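Local coordinates for Tautomerase_3 domain-containing protein (Corynebacterium halotolerans YIM 70093 = DSM 44683, PDB 7M58), which is a member of the cis-3-chloroacrylic acid dehalogenase family of the tautomerase superfamily and probably has hydrolase activity, at residues P1-S6 / Y37-I42; H62-A67 / W101-E106. All coordinates share one frame; numbering follows the deposited sequence.

How the contacts relate
From the N terminus, 1-6 starts the first strand, and the chain passes through helix 14-31 before 37-42 returns beside it. Contact 1 closes this beta-alpha-beta loop. The chain then runs through two short strands to 62-67, passes through helix 75-92 and comes back as 101-106, where contact 2 closes a second loop. The two loops follow in series, neither enclosing nor crossing the other. They meet in the middle of the four-stranded sheet, where strands 2-8 and 63-70 lie antiparallel. There Ala-4 and Ser-6 bond through their backbones to His-66 and Trp-64. The two contacts thus make the two parallel pairs of the chain's own four-stranded sheet, and this seam joins the halves.

Contact 1: P1-S6 / Y37-I42; sequences PSYAVS and YLVQVI
Gln-40 N donates to Pro-1 O at 2.9 Å, the first bond of the parallel pairing of strands 2-8 and 40-46. The bonds then alternate between the strands. Tyr-3 N reaches Gln-40 O, Ile-42 N reaches Tyr-3 O, and Val-5 N reaches Ile-42 O. CA-H...O contacts fill in between, such as Ser-2 CA to Gln-40 O.

The side chain of Gln-40 can be followed outward. Its CB lies 4.0 Å from Pro-1 O and 4.1 Å from Ser-2 CB. CG is anti to the backbone N (chi1 169°), and the chain stays extended to CD, which is 4.2 Å from Ser-2 CB. There chi3 (-95°) turns the NE2 end toward Ser-2, with Gln-40 NE2 only 3.2 Å from Ser-2 CB. This is close packing, not a bond. Gln-40 OE1 takes a hydrogen bond from His-62 NE2 of the second subunit, which fixes one end of the amide at the interface.

At the N terminus the Pro-1 side chain crosses those of Leu-38 and Val-39 at about a right angle. Pro-1 CD touches Leu-38 CB at 3.7 Å, and Pro-1 CG meets Val-39 CG2 at 3.9 Å. Pro-1 is the amino-terminal proline characteristic of the tautomerase superfamily, and Leu-38 and Val-39 border its ring. A sulfate ion, probably from the crystallisation liquor, lies beside its side chain and may mark an anion-accepting pocket. On the face that carries Tyr-3 and Val-41, the edge of the tyrosine ring meets Val-39, with Tyr-3 CD1 4.2 Å from Val-39 CG1.

Helix 14-31 packs on this face through Leu-24, and its His-28 bonds Tyr-3 OH. Strand 63-70 flanks strand 2-8, while an antiparallel strand of the second subunit continues the sheet beyond 40-42.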
loop_
_atom_site.group_PDB
_atom_site.type_symbol
_atom_site.label_atom_id
_atom_site.label_comp_id
_atom_site.label_asym_id
_atom_site.label_seq_id
_atom_site.Cartn_x
_atom_site.Cartn_y
_atom_site.Cartn_z
ATOM N N PRO A 1 -13.032 1.663 4.103
ATOM C CA PRO A 1 -12.368 2.091 2.865
ATOM C C PRO A 1 -11.407 3.248 3.047
ATOM O O PRO A 1 -11.814 4.290 3.557
ATOM C CB PRO A 1 -13.529 2.540 1.976
ATOM C CG PRO A 1 -14.572 2.992 2.948
ATOM C CD PRO A 1 -14.454 2.053 4.124
ATOM N N SER A 2 -10.156 3.069 2.635
ATOM C CA SER A 2 -9.168 4.143 2.640
ATOM C C SER A 2 -8.645 4.304 1.224
ATOM O O SER A 2 -8.100 3.361 0.647
ATOM C CB SER A 2 -8.016 3.880 3.606
ATOM O OG SER A 2 -7.263 2.774 3.183
ATOM N N TYR A 3 -8.877 5.473 0.647
ATOM C CA TYR A 3 -8.306 5.846 -0.634
ATOM C C TYR A 3 -6.985 6.571 -0.417
ATOM O O TYR A 3 -6.944 7.602 0.264
ATOM C CB TYR A 3 -9.277 6.730 -1.410
ATOM C CG TYR A 3 -10.516 5.990 -1.829
ATOM C CD1 TYR A 3 -11.597 5.864 -0.969
ATOM C CD2 TYR A 3 -10.598 5.397 -3.082
ATOM C CE1 TYR A 3 -12.727 5.185 -1.341
ATOM C CE2 TYR A 3 -11.731 4.714 -3.464
ATOM C CZ TYR A 3 -12.788 4.605 -2.585
ATOM O OH TYR A 3 -13.925 3.930 -2.958
ATOM N N ALA A 4 -5.907 6.033 -0.982
ATOM C CA ALA A 4 -4.639 6.742 -1.031
ATOM C C ALA A 4 -4.450 7.275 -2.445
ATOM O O ALA A 4 -4.623 6.544 -3.424
ATOM C CB ALA A 4 -3.485 5.839 -0.610
ATOM N N VAL A 5 -4.157 8.564 -2.549
ATOM C CA VAL A 5 -4.068 9.264 -3.826
ATOM C C VAL A 5 -2.645 9.761 -3.957
ATOM O O VAL A 5 -2.194 10.572 -3.142
ATOM C CB VAL A 5 -5.054 10.438 -3.914
ATOM C CG1 VAL A 5 -4.838 11.186 -5.208
ATOM C CG2 VAL A 5 -6.515 9.968 -3.744
ATOM N N SER A 6 -1.935 9.277 -4.963
ATOM C CA SER A 6 -0.547 9.649 -5.174
ATOM C C SER A 6 -0.445 10.535 -6.400
ATOM O O SER A 6 -0.971 10.181 -7.466
ATOM C CB SER A 6 0.334 8.411 -5.357
ATOM O OG SER A 6 0.419 7.686 -4.149
ATOM N N TYR A 37 -19.062 7.821 6.929
ATOM C CA TYR A 37 -18.155 7.940 8.064
ATOM C C TYR A 37 -17.079 6.856 8.050
ATOM O O TYR A 37 -16.124 6.945 8.831
ATOM C CB TYR A 37 -18.921 7.906 9.412
ATOM C CG TYR A 37 -19.798 6.687 9.675
ATOM C CD1 TYR A 37 -19.223 5.433 9.875
ATOM C CD2 TYR A 37 -21.195 6.787 9.757
ATOM C CE1 TYR A 37 -19.995 4.305 10.112
ATOM C CE2 TYR A 37 -21.981 5.654 9.999
ATOM C CZ TYR A 37 -21.364 4.415 10.175
ATOM O OH TYR A 37 -22.077 3.262 10.400
ATOM N N LEU A 38 -17.192 5.858 7.172
ATOM C CA LEU A 38 -16.164 4.836 7.071
ATOM C C LEU A 38 -15.018 5.240 6.155
ATOM O O LEU A 38 -13.979 4.572 6.155
ATOM C CB LEU A 38 -16.767 3.524 6.560
ATOM C CG LEU A 38 -17.674 2.722 7.507
ATOM C CD1 LEU A 38 -17.895 1.306 6.972
ATOM C CD2 LEU A 38 -17.132 2.690 8.911
ATOM N N VAL A 39 -15.173 6.313 5.394
ATOM C CA VAL A 39 -14.276 6.605 4.287
ATOM C C VAL A 39 -13.127 7.490 4.761
ATOM O O VAL A 39 -13.335 8.560 5.353
ATOM C CB VAL A 39 -15.036 7.266 3.128
ATOM C CG1 VAL A 39 -14.103 7.464 1.948
ATOM C CG2 VAL A 39 -16.275 6.450 2.764
ATOM N N GLN A 40 -11.911 7.042 4.483
ATOM C CA GLN A 40 -10.698 7.791 4.724
ATOM C C GLN A 40 -10.027 8.074 3.384
ATOM O O GLN A 40 -9.966 7.194 2.523
ATOM C CB GLN A 40 -9.771 6.992 5.654
ATOM C CG GLN A 40 -8.371 7.530 5.790
ATOM C CD GLN A 40 -7.523 6.656 6.694
ATOM O OE1 GLN A 40 -7.398 6.910 7.895
ATOM N NE2 GLN A 40 -6.929 5.618 6.120
ATOM N N VAL A 41 -9.554 9.306 3.192
ATOM C CA VAL A 41 -8.813 9.687 1.997
ATOM C C VAL A 41 -7.468 10.249 2.423
ATOM O O VAL A 41 -7.400 11.139 3.280
ATOM C CB VAL A 41 -9.560 10.727 1.143
ATOM C CG1 VAL A 41 -8.679 11.140 -0.039
ATOM C CG2 VAL A 41 -10.887 10.185 0.655
ATOM N N ILE A 42 -6.404 9.757 1.811
ATOM C CA ILE A 42 -5.062 10.210 2.138
ATOM C C ILE A 42 -4.378 10.658 0.855
ATOM O O ILE A 42 -4.486 9.992 -0.180
ATOM C CB ILE A 42 -4.259 9.108 2.845
ATOM C CG1 ILE A 42 -4.797 8.912 4.248
ATOM C CG2 ILE A 42 -2.831 9.504 2.941
ATOM C CD1 ILE A 42 -4.506 7.526 4.795
#

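Contact 2: H62-A67 / W101-E106; sequences HVWIHA and WVYVNE
The second beta-alpha-beta unit of the tautomerase fold is closed here, where neighbouring parallel strands 63-70 and 100-107 are joined by the crossover helix 75-92. Five backbone hydrogen bonds zip them together. Trp-101 N to Val-63 O comes first, at 2.9 Å, and Asn-105 N to Ala-67 O comes last.

Two T-shaped aromatic pairs cross between the strands. Trp-64 turns the edge of its indole toward the face of Tyr-103, with the planes at 86°. Trp-64 NE1 sits over the middle of the ring, 3.5 Å from Tyr-103 CG, and Trp-64 CZ2 reaches Tyr-103 CD2 at 3.6 Å. The indole comes across because CG of Trp-64 is anti to the backbone N (chi1 180°). Its CD1 also packs on Trp-101 CB at 3.9 Å. In the other pair, His-62 brings CE1 over the centre of the Trp-101 indole, 3.6 Å from Trp-101 CE2, with planes at 76°.

On the other face these two strands carry aliphatic side chains. Ile-65 and Val-102 lie side by side there, Ile-65 CB 4.0 Å from Val-102 CG1, and Leu-82 and Ile-85 of helix 75-92 cover Val-102.

The aromatic face belongs to the trimer interface. Tyr-103 OH bonds Glu-114 of the third subunit, and Trp-101 makes an edge-to-face pair with Tyr-115 of that subunit. Both T-shaped pairs within the contact direct a polarised N-H or C-H edge at an electron-rich ring. The pi face of Tyr-103 probably offers the Trp-64 indole N-H a weak acceptor in this buried setting.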
loop_
_atom_site.group_PDB
_atom_site.type_symbol
_atom_site.label_atom_id
_atom_site.label_comp_id
_atom_site.label_asym_id
_atom_site.label_seq_id
_atom_site.Cartn_x
_atom_site.Cartn_y
_atom_site.Cartn_z
ATOM N N HIS A 62 -0.403 13.268 -13.675
ATOM C CA HIS A 62 -0.635 11.840 -13.506
ATOM C C HIS A 62 -0.993 11.577 -12.052
ATOM O O HIS A 62 -0.323 12.083 -11.140
ATOM C CB HIS A 62 0.588 11.016 -13.909
ATOM C CG HIS A 62 0.365 9.546 -13.807
ATOM N ND1 HIS A 62 -0.240 8.814 -14.807
ATOM C CD2 HIS A 62 0.642 8.668 -12.813
ATOM C CE1 HIS A 62 -0.326 7.549 -14.434
ATOM N NE2 HIS A 62 0.206 7.432 -13.230
ATOM N N VAL A 63 -2.043 10.786 -11.839
ATOM C CA VAL A 63 -2.540 10.485 -10.507
ATOM C C VAL A 63 -2.758 8.981 -10.403
ATOM O O VAL A 63 -3.309 8.359 -11.316
ATOM C CB VAL A 63 -3.853 11.242 -10.221
ATOM C CG1 VAL A 63 -4.463 10.765 -8.909
ATOM C CG2 VAL A 63 -3.621 12.725 -10.198
ATOM N N TRP A 64 -2.334 8.399 -9.289
ATOM C CA TRP A 64 -2.598 6.997 -8.996
ATOM C C TRP A 64 -3.450 6.928 -7.738
ATOM O O TRP A 64 -3.114 7.551 -6.728
ATOM C CB TRP A 64 -1.309 6.194 -8.800
ATOM C CG TRP A 64 -1.536 4.717 -8.487
ATOM C CD1 TRP A 64 -2.276 3.818 -9.222
ATOM C CD2 TRP A 64 -1.006 3.982 -7.381
ATOM N NE1 TRP A 64 -2.231 2.569 -8.637
ATOM C CE2 TRP A 64 -1.467 2.645 -7.501
ATOM C CE3 TRP A 64 -0.198 4.319 -6.295
ATOM C CZ2 TRP A 64 -1.137 1.653 -6.571
ATOM C CZ3 TRP A 64 0.123 3.334 -5.376
ATOM C CH2 TRP A 64 -0.348 2.016 -5.520
ATOM N N ILE A 65 -4.561 6.198 -7.816
ATOM C CA ILE A 65 -5.502 6.044 -6.714
ATOM C C ILE A 65 -5.430 4.587 -6.276
ATOM O O ILE A 65 -5.728 3.688 -7.075
ATOM C CB ILE A 65 -6.934 6.388 -7.149
ATOM C CG1 ILE A 65 -7.002 7.747 -7.841
ATOM C CG2 ILE A 65 -7.866 6.379 -5.950
ATOM C CD1 ILE A 65 -7.200 8.879 -6.931
ATOM N N HIS A 66 -5.067 4.346 -5.015
ATOM C CA HIS A 66 -5.092 3.008 -4.426
ATOM C C HIS A 66 -6.167 2.948 -3.358
ATOM O O HIS A 66 -6.108 3.690 -2.375
ATOM C CB HIS A 66 -3.765 2.603 -3.798
ATOM C CG HIS A 66 -3.798 1.219 -3.220
ATOM N ND1 HIS A 66 -3.368 0.103 -3.907
ATOM C CD2 HIS A 66 -4.273 0.766 -2.035
ATOM C CE1 HIS A 66 -3.545 -0.971 -3.157
ATOM N NE2 HIS A 66 -4.093 -0.594 -2.016
ATOM N N ALA A 67 -7.114 2.036 -3.519
ATOM C CA ALA A 67 -8.249 1.936 -2.616
ATOM C C ALA A 67 -8.228 0.595 -1.901
ATOM O O ALA A 67 -8.143 -0.444 -2.551
ATOM C CB ALA A 67 -9.548 2.097 -3.401
ATOM N N TRP A 101 -5.130 6.607 -12.753
ATOM C CA TRP A 101 -5.033 5.162 -12.620
ATOM C C TRP A 101 -5.557 4.728 -11.257
ATOM O O TRP A 101 -5.116 5.256 -10.229
ATOM C CB TRP A 101 -3.584 4.721 -12.772
ATOM C CG TRP A 101 -3.071 4.876 -14.131
ATOM C CD1 TRP A 101 -3.596 5.645 -15.124
ATOM C CD2 TRP A 101 -1.919 4.232 -14.680
ATOM N NE1 TRP A 101 -2.837 5.520 -16.263
ATOM C CE2 TRP A 101 -1.799 4.663 -16.013
ATOM C CE3 TRP A 101 -0.971 3.341 -14.168
ATOM C CZ2 TRP A 101 -0.780 4.233 -16.835
ATOM C CZ3 TRP A 101 0.033 2.914 -14.984
ATOM C CH2 TRP A 101 0.119 3.347 -16.308
ATOM N N VAL A 102 -6.444 3.737 -11.243
ATOM C CA VAL A 102 -7.117 3.308 -10.015
ATOM C C VAL A 102 -6.908 1.805 -9.812
ATOM O O VAL A 102 -7.135 1.010 -10.733
ATOM C CB VAL A 102 -8.626 3.637 -10.049
ATOM C CG1 VAL A 102 -9.240 3.495 -8.666
ATOM C CG2 VAL A 102 -8.862 5.032 -10.607
ATOM N N TYR A 103 -6.481 1.421 -8.603
ATOM C CA TYR A 103 -6.354 0.029 -8.187
ATOM C C TYR A 103 -7.248 -0.228 -6.981
ATOM O O TYR A 103 -7.280 0.565 -6.032
ATOM C CB TYR A 103 -4.944 -0.329 -7.767
ATOM C CG TYR A 103 -3.914 -0.448 -8.842
ATOM C CD1 TYR A 103 -4.139 0.024 -10.119
ATOM C CD2 TYR A 103 -2.681 -0.994 -8.549
ATOM C CE1 TYR A 103 -3.171 -0.072 -11.079
ATOM C CE2 TYR A 103 -1.714 -1.098 -9.490
ATOM C CZ TYR A 103 -1.959 -0.642 -10.762
ATOM O OH TYR A 103 -0.960 -0.763 -11.705
ATOM N N VAL A 104 -7.920 -1.364 -6.975
ATOM C CA VAL A 104 -8.766 -1.754 -5.851
ATOM C C VAL A 104 -8.218 -3.031 -5.234
ATOM O O VAL A 104 -8.201 -4.089 -5.887
ATOM C CB VAL A 104 -10.231 -1.911 -6.277
ATOM C CG1 VAL A 104 -11.023 -2.711 -5.249
ATOM C CG2 VAL A 104 -10.840 -0.545 -6.448
ATOM N N ASN A 105 -7.746 -2.970 -3.997
ATOM C CA ASN A 105 -7.353 -4.146 -3.241
ATOM C C ASN A 105 -8.483 -4.443 -2.272
ATOM O O ASN A 105 -9.015 -3.528 -1.640
ATOM C CB ASN A 105 -6.028 -3.942 -2.484
ATOM C CG ASN A 105 -5.552 -5.204 -1.734
ATOM O OD1 ASN A 105 -5.448 -6.281 -2.313
ATOM N ND2 ASN A 105 -5.278 -5.066 -0.435
ATOM N N GLU A 106 -8.855 -5.707 -2.155
ATOM C CA GLU A 106 -10.021 -6.109 -1.384
ATOM C C GLU A 106 -9.566 -6.810 -0.127
ATOM O O GLU A 106 -8.732 -7.719 -0.182
ATOM C CB GLU A 106 -10.905 -7.057 -2.168
ATOM C CG GLU A 106 -11.687 -6.407 -3.229
ATOM C CD GLU A 106 -12.446 -7.431 -4.021
ATOM O OE1 GLU A 106 -13.479 -7.938 -3.514
ATOM O OE2 GLU A 106 -11.973 -7.742 -5.150
#